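RickCE (Rickettsia bellii, PDB 5HAM) is a bacterial effector protease of the CE clan that probably acts as a deubiquitinase, this chain being a fragment that includes its catalytic domain. Local coordinates at residues I33-T38 with Q178-L183; D167-S172 with T206-C211. All blocks are in the same frame, centred on the assembly; numbering follows the deposited sequence.

In the fold
Following the chain from the N terminus, residues 33-38 come first, at the exit of edge strand 27-34. Interaction 1 closes a long loop from there to helix 175-188, 140 residues on, spanning helix 96-130 and three further strands of the sheet. Before that helix is reached, residues 167-172 leave strand 160-166 and open interaction 2, a shorter loop closed 34 residues later by 206-211 at the start of helix 211-223. Since 167-172 precedes 178-183 and 206-211 follows it, the two loops cross. The centres lie 16 Å apart without touching: one contact packs a helix beside the sheet edge, the other joins two loops around the probable active site.

Interaction 1 (I33-T38 with Q178-L183); sequences ITFRNT and QKLPKL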
loop_
_atom_site.group_PDB
_atom_site.type_symbol
_atom_site.label_atom_id
_atom_site.label_comp_id
_atom_site.label_asym_id
_atom_site.label_seq_id
_atom_site.Cartn_x
_atom_site.Cartn_y
_atom_site.Cartn_z
ATOM N N ILE A 33 -0.599 -5.416 -3.373
ATOM C CA ILE A 33 -1.239 -4.406 -4.184
ATOM C C ILE A 33 -0.816 -3.053 -3.630
ATOM O O ILE A 33 -0.872 -2.828 -2.425
ATOM C CB ILE A 33 -2.747 -4.535 -4.114
ATOM C CG1 ILE A 33 -3.216 -5.656 -5.054
ATOM C CG2 ILE A 33 -3.425 -3.197 -4.465
ATOM C CD1 ILE A 33 -4.682 -6.028 -4.848
ATOM N N THR A 34 -0.360 -2.165 -4.501
ATOM C CA THR A 34 0.130 -0.860 -4.061
ATOM C C THR A 34 -0.561 0.286 -4.791
ATOM O O THR A 34 -0.748 0.263 -6.009
ATOM C CB THR A 34 1.669 -0.726 -4.232
ATOM O OG1 THR A 34 2.002 -0.757 -5.618
ATOM C CG2 THR A 34 2.393 -1.882 -3.553
ATOM N N PHE A 35 -0.961 1.290 -4.032
ATOM C CA PHE A 35 -1.557 2.470 -4.616
ATOM C C PHE A 35 -0.654 3.652 -4.362
ATOM O O PHE A 35 -0.015 3.753 -3.301
ATOM C CB PHE A 35 -2.894 2.779 -3.963
ATOM C CG PHE A 35 -3.946 1.740 -4.186
ATOM C CD1 PHE A 35 -4.570 1.623 -5.418
ATOM C CD2 PHE A 35 -4.349 0.912 -3.152
ATOM C CE1 PHE A 35 -5.555 0.684 -5.624
ATOM C CE2 PHE A 35 -5.334 -0.028 -3.356
ATOM C CZ PHE A 35 -5.935 -0.146 -4.596
ATOM N N ARG A 36 -0.611 4.563 -5.324
ATOM C CA ARG A 36 -0.004 5.846 -5.075
ATOM C C ARG A 36 -0.982 6.597 -4.179
ATOM O O ARG A 36 -2.178 6.288 -4.169
ATOM C CB ARG A 36 0.228 6.566 -6.393
ATOM C CG ARG A 36 1.287 5.886 -7.280
ATOM C CD ARG A 36 0.871 5.912 -8.755
ATOM N NE ARG A 36 0.077 7.104 -9.016
ATOM C CZ ARG A 36 -1.111 7.123 -9.605
ATOM N NH1 ARG A 36 -1.717 8.285 -9.747
ATOM N NH2 ARG A 36 -1.690 6.008 -10.051
ATOM N N ASN A 37 -0.474 7.546 -3.399
ATOM C CA ASN A 37 -1.330 8.406 -2.578
ATOM C C ASN A 37 -1.553 9.782 -3.208
ATOM O O ASN A 37 -2.463 10.509 -2.825
ATOM C CB ASN A 37 -0.800 8.539 -1.143
ATOM C CG ASN A 37 0.718 8.506 -1.066
ATOM O OD1 ASN A 37 1.410 8.571 -2.084
ATOM N ND2 ASN A 37 1.244 8.404 0.152
ATOM N N THR A 38 -0.719 10.131 -4.180
ATOM C CA THR A 38 -0.924 11.351 -4.951
ATOM C C THR A 38 -1.631 11.074 -6.267
ATOM O O THR A 38 -1.359 10.099 -6.943
ATOM C CB THR A 38 0.394 12.090 -5.239
ATOM O OG1 THR A 38 1.325 11.203 -5.873
ATOM C CG2 THR A 38 0.987 12.606 -3.953
ATOM N N GLN A 178 -11.711 5.982 -2.361
ATOM C CA GLN A 178 -12.299 4.703 -2.745
ATOM C C GLN A 178 -11.454 3.989 -3.784
ATOM O O GLN A 178 -11.951 3.181 -4.566
ATOM C CB GLN A 178 -13.752 4.888 -3.227
ATOM C CG GLN A 178 -14.673 5.354 -2.109
ATOM C CD GLN A 178 -16.026 5.827 -2.600
ATOM O OE1 GLN A 178 -16.606 5.244 -3.511
ATOM N NE2 GLN A 178 -16.532 6.894 -2.000
ATOM N N LYS A 179 -10.161 4.278 -3.774
ATOM C CA LYS A 179 -9.260 3.659 -4.722
ATOM C C LYS A 179 -9.328 2.123 -4.723
ATOM O O LYS A 179 -9.402 1.507 -5.780
ATOM C CB LYS A 179 -7.826 4.207 -4.576
ATOM C CG LYS A 179 -7.053 3.895 -3.306
ATOM C CD LYS A 179 -5.816 4.824 -3.217
ATOM C CE LYS A 179 -4.957 4.548 -2.010
ATOM N NZ LYS A 179 -4.084 5.668 -1.573
ATOM N N LEU A 180 -9.358 1.506 -3.548
ATOM C CA LEU A 180 -9.416 0.039 -3.473
ATOM C C LEU A 180 -10.775 -0.562 -3.942
ATOM O O LEU A 180 -10.810 -1.498 -4.762
ATOM C CB LEU A 180 -8.989 -0.460 -2.071
ATOM C CG LEU A 180 -9.163 -1.947 -1.748
ATOM C CD1 LEU A 180 -8.442 -2.820 -2.779
ATOM C CD2 LEU A 180 -8.661 -2.248 -0.345
ATOM N N PRO A 181 -11.896 -0.032 -3.429
ATOM C CA PRO A 181 -13.170 -0.510 -3.971
ATOM C C PRO A 181 -13.298 -0.266 -5.467
ATOM O O PRO A 181 -13.921 -1.084 -6.128
ATOM C CB PRO A 181 -14.208 0.311 -3.193
ATOM C CG PRO A 181 -13.558 0.511 -1.872
ATOM C CD PRO A 181 -12.086 0.729 -2.184
ATOM N N LYS A 182 -12.723 0.819 -5.983
ATOM C CA LYS A 182 -12.698 1.044 -7.427
ATOM C C LYS A 182 -11.902 -0.052 -8.139
ATOM O O LYS A 182 -12.257 -0.472 -9.244
ATOM C CB LYS A 182 -12.106 2.416 -7.787
ATOM C CG LYS A 182 -12.959 3.625 -7.387
ATOM C CD LYS A 182 -14.452 3.315 -7.362
ATOM C CE LYS A 182 -15.274 4.479 -6.782
ATOM N NZ LYS A 182 -16.688 4.076 -6.482
ATOM N N LEU A 183 -10.818 -0.507 -7.515
ATOM C CA LEU A 183 -10.017 -1.569 -8.107
ATOM C C LEU A 183 -10.805 -2.866 -8.099
ATOM O O LEU A 183 -10.859 -3.571 -9.098
ATOM C CB LEU A 183 -8.713 -1.761 -7.345
ATOM C CG LEU A 183 -7.854 -2.940 -7.809
ATOM C CD1 LEU A 183 -7.366 -2.740 -9.258
ATOM C CD2 LEU A 183 -6.687 -3.126 -6.852
#
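Just past the end of edge strand 27-34 of the mixed sheet, Phe35 packs against helix 175-188, with Lys179 laid across its ring. The evidence for a CH-pi contact is direct: Lys179 CG stands 3.9 Å from the centroid of the Phe35 ring and 11° off its normal, thus over the face. With CG tucked into the slot flanked by N and C (chi1 67°) and the chain extended beyond it, the lysine runs antiparallel alongside the phenylalanine side chain, bringing Lys179 CE to 3.3 Å from Phe35 CB. At its end, Lys179 NZ donates to Arg36 O at 3.3 Å, approaching from above the carbonyl plane. The same ammonium also forms a salt bridge with Asp176 and a hydrogen bond with Met142 O, so three oxygens hold it.

The far end of the ring meets leucines: Phe35 CE2 lies 3.9 Å from Leu180 CB, the two side chains crossing near a right angle, and Phe35 CZ is 3.8 Å from Leu183 CD2. Leu183 CD2 also meets Ile33 CG2, tip to tip at 4.0 Å, extending the apolar contact back into the strand.

Around this seam, Ile33 and Phe35 bond through their backbones to strand 135-141, whose Ile140 touches both Phe35 and Leu180, while helix 96-130 packs against Ile33 and Leu183.

Interaction 2 (D167-S172 with T206-C211); sequences DSLGNS and TDQSAC
Leu169 reaches from a type I turn toward Cys211 and the loop 206-211. From CB its chain turns so that CG is anti to the carbonyl carbon (chi1 -67°), and Leu169 CG comes 3.5 Å from Cys211 SG. One branch, Leu169 CD1, flanks Cys211 SG at 3.6 Å; the other, Leu169 CD2, ends 3.4 Å from Thr206 O and also packs by Asp207 O and Gln208 N. The isobutyl group thus bridges the chain at Thr206 to Gln208 and the sulfur of Cys211.

Alongside, Ser168 OG stands 3.5 Å from Cys211 CA and donates to water 2 at 2.8 Å. This water passes a hydrogen bond on to Asp207 O, making a polar bridge where the segments share no direct hydrogen bond. Water 1 links Ser168 N to Cys211 O, the latter bond weak.

Asp167 organises the turn. Asp167 OD1 accepts from Leu169 N at 3.0 Å, an Asx turn with an N-H...O angle of 148°, and Asp167 OD2 takes Asn171 ND2 at 3.0 Å. Both donors stand above the carboxylate plane. Asp167 OD2 also accepts from His146 NE2; with Cys211 in the same region, this is consistent with the Cys-His-Asp triad of CE-clan proteases.

In the fold, the turn follows strand 160-166 and leads to helix 175-188, while Cys211 begins helix 211-223; strand 147-155 lies against both, through Thr148 on Asp167 and Trp147 on Cys211.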
loop_
_atom_site.group_PDB
_atom_site.type_symbol
_atom_site.label_atom_id
_atom_site.label_comp_id
_atom_site.label_asym_id
_atom_site.label_seq_id
_atom_site.Cartn_x
_atom_site.Cartn_y
_atom_site.Cartn_z
ATOM N N ASP A 167 -7.885 -2.055 8.229
ATOM C CA ASP A 167 -6.845 -1.032 8.336
ATOM C C ASP A 167 -6.640 -0.791 9.825
ATOM O O ASP A 167 -7.536 -0.297 10.504
ATOM C CB ASP A 167 -7.297 0.262 7.631
ATOM C CG ASP A 167 -6.205 1.361 7.583
ATOM O OD1 ASP A 167 -5.221 1.342 8.358
ATOM O OD2 ASP A 167 -6.350 2.278 6.752
ATOM N N SER A 168 -5.463 -1.144 10.329
ATOM C CA SER A 168 -5.161 -0.991 11.756
ATOM C C SER A 168 -5.224 0.452 12.270
ATOM O O SER A 168 -5.471 0.681 13.455
ATOM C CB SER A 168 -3.811 -1.638 12.118
ATOM O OG SER A 168 -2.733 -1.156 11.317
ATOM N N LEU A 169 -5.002 1.421 11.386
ATOM C CA LEU A 169 -5.095 2.834 11.752
ATOM C C LEU A 169 -6.529 3.300 11.994
ATOM O O LEU A 169 -6.744 4.418 12.466
ATOM C CB LEU A 169 -4.468 3.724 10.666
ATOM C CG LEU A 169 -2.953 3.657 10.425
ATOM C CD1 LEU A 169 -2.578 4.329 9.105
ATOM C CD2 LEU A 169 -2.187 4.280 11.588
ATOM N N GLY A 170 -7.503 2.462 11.640
ATOM C CA GLY A 170 -8.907 2.801 11.829
ATOM C C GLY A 170 -9.589 3.542 10.674
ATOM O O GLY A 170 -10.652 4.119 10.858
ATOM N N ASN A 171 -8.980 3.548 9.489
ATOM C CA ASN A 171 -9.655 4.038 8.281
ATOM C C ASN A 171 -10.526 2.951 7.682
ATOM O O ASN A 171 -10.237 1.765 7.845
ATOM C CB ASN A 171 -8.650 4.447 7.209
ATOM C CG ASN A 171 -7.675 5.469 7.695
ATOM O OD1 ASN A 171 -8.038 6.619 7.937
ATOM N ND2 ASN A 171 -6.416 5.062 7.832
ATOM N N SER A 172 -11.578 3.343 6.974
ATOM C CA SER A 172 -12.404 2.357 6.288
ATOM C C SER A 172 -11.667 1.956 5.017
ATOM O O SER A 172 -10.675 2.574 4.656
ATOM C CB SER A 172 -13.766 2.943 5.913
ATOM O OG SER A 172 -13.664 3.695 4.710
ATOM N N THR A 206 -2.870 3.751 16.199
ATOM C CA THR A 206 -2.776 4.906 15.305
ATOM C C THR A 206 -1.357 5.288 14.909
ATOM O O THR A 206 -1.162 6.266 14.214
ATOM C CB THR A 206 -3.490 6.131 15.867
ATOM O OG1 THR A 206 -2.888 6.497 17.111
ATOM C CG2 THR A 206 -4.948 5.810 16.098
ATOM N N ASP A 207 -0.369 4.516 15.341
ATOM C CA ASP A 207 0.982 4.701 14.834
ATOM C C ASP A 207 1.114 4.033 13.474
ATOM O O ASP A 207 0.855 2.831 13.332
ATOM C CB ASP A 207 2.014 4.115 15.792
ATOM C CG ASP A 207 1.871 4.654 17.194
ATOM O OD1 ASP A 207 0.820 5.258 17.493
ATOM O OD2 ASP A 207 2.805 4.468 18.001
ATOM N N GLN A 208 1.524 4.809 12.476
ATOM C CA GLN A 208 1.743 4.250 11.151
ATOM C C GLN A 208 2.872 3.215 11.180
ATOM O O GLN A 208 2.940 2.341 10.327
ATOM C CB GLN A 208 2.019 5.345 10.106
ATOM C CG GLN A 208 2.118 4.799 8.681
ATOM C CD GLN A 208 1.615 5.776 7.645
ATOM O OE1 GLN A 208 0.933 6.753 7.974
ATOM N NE2 GLN A 208 1.954 5.526 6.379
ATOM N N SER A 209 3.743 3.301 12.175
ATOM C CA SER A 209 4.784 2.294 12.337
ATOM C C SER A 209 4.186 0.903 12.571
ATOM O O SER A 209 4.807 -0.108 12.253
ATOM C CB SER A 209 5.710 2.663 13.500
ATOM O OG SER A 209 4.963 2.897 14.682
ATOM N N ALA A 210 2.980 0.859 13.126
ATOM C CA ALA A 210 2.394 -0.409 13.540
ATOM C C ALA A 210 1.565 -1.085 12.444
ATOM O O ALA A 210 1.171 -2.245 12.605
ATOM C CB ALA A 210 1.576 -0.241 14.830
ATOM N N CYS A 211 1.328 -0.373 11.336
ATOM C CA CYS A 211 0.578 -0.923 10.186
ATOM C C CYS A 211 1.029 -2.290 9.702
ATOM O O CYS A 211 0.200 -3.160 9.448
ATOM C CB CYS A 211 0.584 0.046 8.999
ATOM S SG CYS A 211 -0.425 1.505 9.303
HETATM O O HOH W 1 -3.092 -2.408 8.836
HETATM O O HOH W 2 -1.272 0.581 12.881
#